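Side-chain contacts in amphoterin-induced protein 1 (Mus musculus, PDB 2XOT), which promotes the growth and fasciculation of neurites and forms homodimers through its leucine-rich repeat region, the N-terminal part of an extracellular segment that also carries an immunoglobulin domain: residues S36-S39 and Y40-L43; V127-N130 and A131-M135. All coordinates share one frame; numbering follows the deposited sequence.

Contact 1. Residues S36-S39 and Y40-L43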
loop_
_atom_site.group_PDB
_atom_site.type_symbol
_atom_site.label_atom_id
_atom_site.label_comp_id
_atom_site.label_asym_id
_atom_site.label_seq_id
_atom_site.Cartn_x
_atom_site.Cartn_y
_atom_site.Cartn_z
ATOM N N SER B 36 -27.019 5.406 0.999
ATOM C CA SER B 36 -26.554 5.882 2.303
ATOM C C SER B 36 -25.257 5.194 2.720
ATOM O O SER B 36 -25.179 4.520 3.758
ATOM C CB SER B 36 -27.652 5.732 3.385
ATOM O OG SER B 36 -28.642 6.752 3.247
ATOM N N LEU B 37 -24.237 5.383 1.890
ATOM C CA LEU B 37 -22.897 4.865 2.175
ATOM C C LEU B 37 -22.257 5.683 3.294
ATOM O O LEU B 37 -22.184 6.902 3.200
ATOM C CB LEU B 37 -22.037 4.913 0.922
ATOM C CG LEU B 37 -22.468 4.004 -0.234
ATOM C CD1 LEU B 37 -21.680 4.366 -1.504
ATOM C CD2 LEU B 37 -22.329 2.504 0.135
ATOM N N PRO B 38 -21.797 5.017 4.372
ATOM C CA PRO B 38 -21.290 5.768 5.518
ATOM C C PRO B 38 -19.998 6.526 5.231
ATOM O O PRO B 38 -19.147 6.064 4.473
ATOM C CB PRO B 38 -21.082 4.704 6.600
ATOM C CG PRO B 38 -21.537 3.425 6.034
ATOM C CD PRO B 38 -21.775 3.561 4.588
ATOM N N SER B 39 -19.851 7.694 5.835
ATOM C CA SER B 39 -18.693 8.538 5.547
ATOM C C SER B 39 -17.379 7.981 6.087
ATOM O O SER B 39 -16.311 8.374 5.621
ATOM C CB SER B 39 -18.915 9.934 6.115
ATOM O OG SER B 39 -19.459 9.820 7.400
ATOM N N TYR B 40 -17.455 7.080 7.063
ATOM C CA TYR B 40 -16.258 6.400 7.601
ATOM C C TYR B 40 -15.619 5.365 6.653
ATOM O O TYR B 40 -14.531 4.860 6.946
ATOM C CB TYR B 40 -16.557 5.782 8.985
ATOM C CG TYR B 40 -17.661 4.731 9.035
ATOM C CD1 TYR B 40 -17.545 3.542 8.351
ATOM C CD2 TYR B 40 -18.801 4.927 9.797
ATOM C CE1 TYR B 40 -18.531 2.595 8.376
ATOM C CE2 TYR B 40 -19.802 3.971 9.841
ATOM C CZ TYR B 40 -19.665 2.809 9.132
ATOM O OH TYR B 40 -20.642 1.823 9.174
ATOM N N THR B 41 -16.268 5.055 5.527
ATOM C CA THR B 41 -15.808 3.975 4.632
ATOM C C THR B 41 -14.406 4.227 4.054
ATOM O O THR B 41 -14.132 5.304 3.454
ATOM C CB THR B 41 -16.816 3.724 3.491
ATOM O OG1 THR B 41 -18.138 3.669 4.034
ATOM C CG2 THR B 41 -16.559 2.407 2.783
ATOM N N ALA B 42 -13.525 3.239 4.267
ATOM C CA ALA B 42 -12.143 3.251 3.765
ATOM C C ALA B 42 -11.996 2.407 2.488
ATOM O O ALA B 42 -11.289 2.804 1.564
ATOM C CB ALA B 42 -11.167 2.719 4.851
ATOM N N LEU B 43 -12.627 1.224 2.464
ATOM C CA LEU B 43 -12.637 0.337 1.283
ATOM C C LEU B 43 -14.074 -0.027 0.995
ATOM O O LEU B 43 -14.831 -0.364 1.912
ATOM C CB LEU B 43 -11.804 -0.927 1.516
ATOM C CG LEU B 43 -11.628 -1.966 0.396
ATOM C CD1 LEU B 43 -10.192 -2.495 0.372
ATOM C CD2 LEU B 43 -12.552 -3.136 0.549
HETATM O O HOH W 1 -15.307 7.948 3.294
HETATM O O HOH W 2 -19.955 7.885 9.008
#
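Pro38 lays its CB over one face of the Tyr40 ring, 3.6 Å from the ring centroid and 17° off the normal, a CH-pi contact made two residues back along the chain. The methylene is displaced toward the phenol end, so its nearest ring atom is CZ, at 3.5 Å; CG of the proline continues in that direction and lies 3.6 Å from Tyr40 OH. What brings the ring back over the proline is an unusual first torsion: Tyr40 CG sits between its own backbone N and carbonyl carbon (chi1 60°). Tyr40 OH is itself hydrogen-bonded to Ser11 OG, and the ring meets Phe225 of the second subunit.

The other half of the contact is polar. Pro38 O is gripped twice by Thr41, by OG1 at 2.6 Å and by the backbone N at 3.2 Å, both arriving from the same face of the carbonyl plane. The hydroxyl is turned beside its backbone N (chi1 -46°), which lets side chain and amide share one acceptor. Two waters bridge the turn: one donates to both Ser39 O and Thr41 O, while a second is hydrogen-bonded to Ser39 OG at 2.6 Å and accepts from Tyr40 N. Leu23 of strand 22-24 packs against both Pro38 and Thr41. The Thr41 N to Pro38 O bond closes a type I beta turn, Pro38 to Thr41, that leads from the N-terminal cap of the leucine-rich repeat solenoid into its first repeat, just ahead of strand 43-45.

Contact 2. Residues V127-N130 and A131-M135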
loop_
_atom_site.group_PDB
_atom_site.type_symbol
_atom_site.label_atom_id
_atom_site.label_comp_id
_atom_site.label_asym_id
_atom_site.label_seq_id
_atom_site.Cartn_x
_atom_site.Cartn_y
_atom_site.Cartn_z
ATOM N N VAL B 127 -7.214 5.127 -26.401
ATOM C CA VAL B 127 -6.805 5.771 -25.151
ATOM C C VAL B 127 -6.538 7.258 -25.394
ATOM O O VAL B 127 -5.604 7.610 -26.110
ATOM C CB VAL B 127 -5.509 5.106 -24.567
ATOM C CG1 VAL B 127 -5.136 5.723 -23.191
ATOM C CG2 VAL B 127 -5.690 3.595 -24.439
ATOM N N ASP B 128 -7.380 8.131 -24.836
ATOM C CA ASP B 128 -7.185 9.584 -24.951
ATOM C C ASP B 128 -6.264 10.029 -23.826
ATOM O O ASP B 128 -6.595 9.846 -22.679
ATOM C CB ASP B 128 -8.542 10.320 -24.849
ATOM C CG ASP B 128 -8.413 11.842 -24.989
ATOM O OD1 ASP B 128 -7.302 12.397 -24.780
ATOM O OD2 ASP B 128 -9.437 12.489 -25.320
ATOM N N ARG B 129 -5.125 10.622 -24.156
ATOM C CA ARG B 129 -4.196 11.172 -23.139
ATOM C C ARG B 129 -4.866 12.040 -22.077
ATOM O O ARG B 129 -4.433 12.060 -20.908
ATOM C CB ARG B 129 -3.116 12.016 -23.793
ATOM C CG ARG B 129 -2.289 12.855 -22.810
ATOM C CD ARG B 129 -1.517 11.960 -21.804
ATOM N NE ARG B 129 -0.767 12.734 -20.815
ATOM C CZ ARG B 129 -1.302 13.344 -19.753
ATOM N NH1 ARG B 129 -2.607 13.297 -19.524
ATOM N NH2 ARG B 129 -0.533 14.045 -18.920
ATOM N N ASN B 130 -5.898 12.778 -22.478
ATOM C CA ASN B 130 -6.569 13.683 -21.562
ATOM C C ASN B 130 -7.458 12.988 -20.534
ATOM O O ASN B 130 -7.846 13.604 -19.558
ATOM C CB ASN B 130 -7.378 14.735 -22.336
ATOM C CG ASN B 130 -6.490 15.754 -23.043
ATOM O OD1 ASN B 130 -6.871 16.289 -24.087
ATOM N ND2 ASN B 130 -5.297 16.023 -22.479
ATOM N N ALA B 131 -7.784 11.713 -20.719
ATOM C CA ALA B 131 -8.520 10.976 -19.673
ATOM C C ALA B 131 -7.755 10.968 -18.339
ATOM O O ALA B 131 -8.354 10.938 -17.253
ATOM C CB ALA B 131 -8.844 9.544 -20.132
ATOM N N PHE B 132 -6.434 11.014 -18.430
ATOM C CA PHE B 132 -5.550 10.934 -17.256
ATOM C C PHE B 132 -4.840 12.242 -16.923
ATOM O O PHE B 132 -3.873 12.266 -16.163
ATOM C CB PHE B 132 -4.528 9.854 -17.486
ATOM C CG PHE B 132 -5.127 8.581 -18.015
ATOM C CD1 PHE B 132 -5.650 7.633 -17.148
ATOM C CD2 PHE B 132 -5.170 8.340 -19.369
ATOM C CE1 PHE B 132 -6.217 6.473 -17.636
ATOM C CE2 PHE B 132 -5.714 7.179 -19.853
ATOM C CZ PHE B 132 -6.233 6.239 -18.981
ATOM N N GLU B 133 -5.328 13.329 -17.490
ATOM C CA GLU B 133 -4.760 14.640 -17.206
ATOM C C GLU B 133 -4.805 14.932 -15.708
ATOM O O GLU B 133 -5.821 14.700 -15.058
ATOM C CB GLU B 133 -5.499 15.709 -18.001
ATOM C CG GLU B 133 -4.934 17.098 -17.878
ATOM C CD GLU B 133 -3.614 17.281 -18.584
ATOM O OE1 GLU B 133 -3.129 16.339 -19.261
ATOM O OE2 GLU B 133 -3.055 18.389 -18.464
ATOM N N ASP B 134 -3.663 15.408 -15.199
ATOM C CA ASP B 134 -3.460 15.894 -13.828
ATOM C C ASP B 134 -3.358 14.818 -12.744
ATOM O O ASP B 134 -3.351 15.111 -11.548
ATOM C CB ASP B 134 -4.497 16.968 -13.471
ATOM C CG ASP B 134 -4.244 18.285 -14.209
ATOM O OD1 ASP B 134 -3.105 18.795 -14.163
ATOM O OD2 ASP B 134 -5.184 18.806 -14.839
ATOM N N MET B 135 -3.254 13.563 -13.158
ATOM C CA MET B 135 -3.105 12.479 -12.207
ATOM C C MET B 135 -1.637 12.434 -11.782
ATOM O O MET B 135 -0.844 11.616 -12.270
ATOM C CB MET B 135 -3.571 11.183 -12.846
ATOM C CG MET B 135 -5.021 11.221 -13.184
ATOM S SD MET B 135 -5.516 9.660 -13.908
ATOM C CE MET B 135 -5.734 8.734 -12.396
#
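Val127 CG1 presses on the edge of the Phe132 ring, 3.7 Å from CE2 and near the ring plane, the two side chains crossing at about a right angle. Val127 holds this methyl anti to its backbone N (chi1 -176°), directed at the phenylalanine. Ala131 CB lies over one face of the same ring, offset toward the rim, and Met135 SD meets the ring edge in its plane. Phe132, Ala131 and Met135 are all buried, and this apolar cluster is the tight side of the contact.

Between Val127 and Phe132 the backbone winds through a short 3-10 turn. Ala131 N donates to Asp128 O at 3.0 Å, and two weak bonds follow in the same i to i+3 pattern, from Phe132 N to Arg129 O and from Glu133 N to Asn130 O. At the start of the turn Asp128 OD1 accepts from Asn130 N at 2.7 Å, an Asx turn; the amide meets that oxygen from above the carboxylate plane. Such a short helical turn, with a buried phenylalanine, is a familiar element of the convex side of leucine-rich repeats, and here it belongs to the fourth repeat. Backbone bonds from Asn130 to Phe106 and from Ala131 to Phe108 tie it to the preceding coil.

The more open side is polar and looser. Arg129 bends at its second torsion (chi2 62°) to bring NH1 within 3.1 Å of Glu133 OE1, a salt bridge in which the guanidinium and carboxylate planes are 38° apart. The stronger hold on the arginine comes from outside, where NE donates to Asn160 O. Asn130 runs alongside Glu133, pointing the same way, but its ND2 stays 3.9 Å from Glu133 OE1.

How the contacts relate
From the N terminus, the chain passes through strands 17-19 and 22-24 before reaching contact 1, which closes a tight bend at the entry to the first repeat. Strands 43-45, 68-70, 92-94 and 116-118 then follow side by side in the solenoid's parallel sheet. Contact 2 closes the 3-10 turn in the loop between strands 116-118 and 140-142. The two are in series: each closes its own short stretch, neither enclosing nor crossing the other. The centres of contact 1 and contact 2 lie about 28 Å apart, and the nearest atoms of contact 1 and contact 2 are about 16 Å apart. Contact 1 joins the cap to the repeats beside the second subunit, whereas contact 2 shapes a turn whose backbone bonds reach the coil before it.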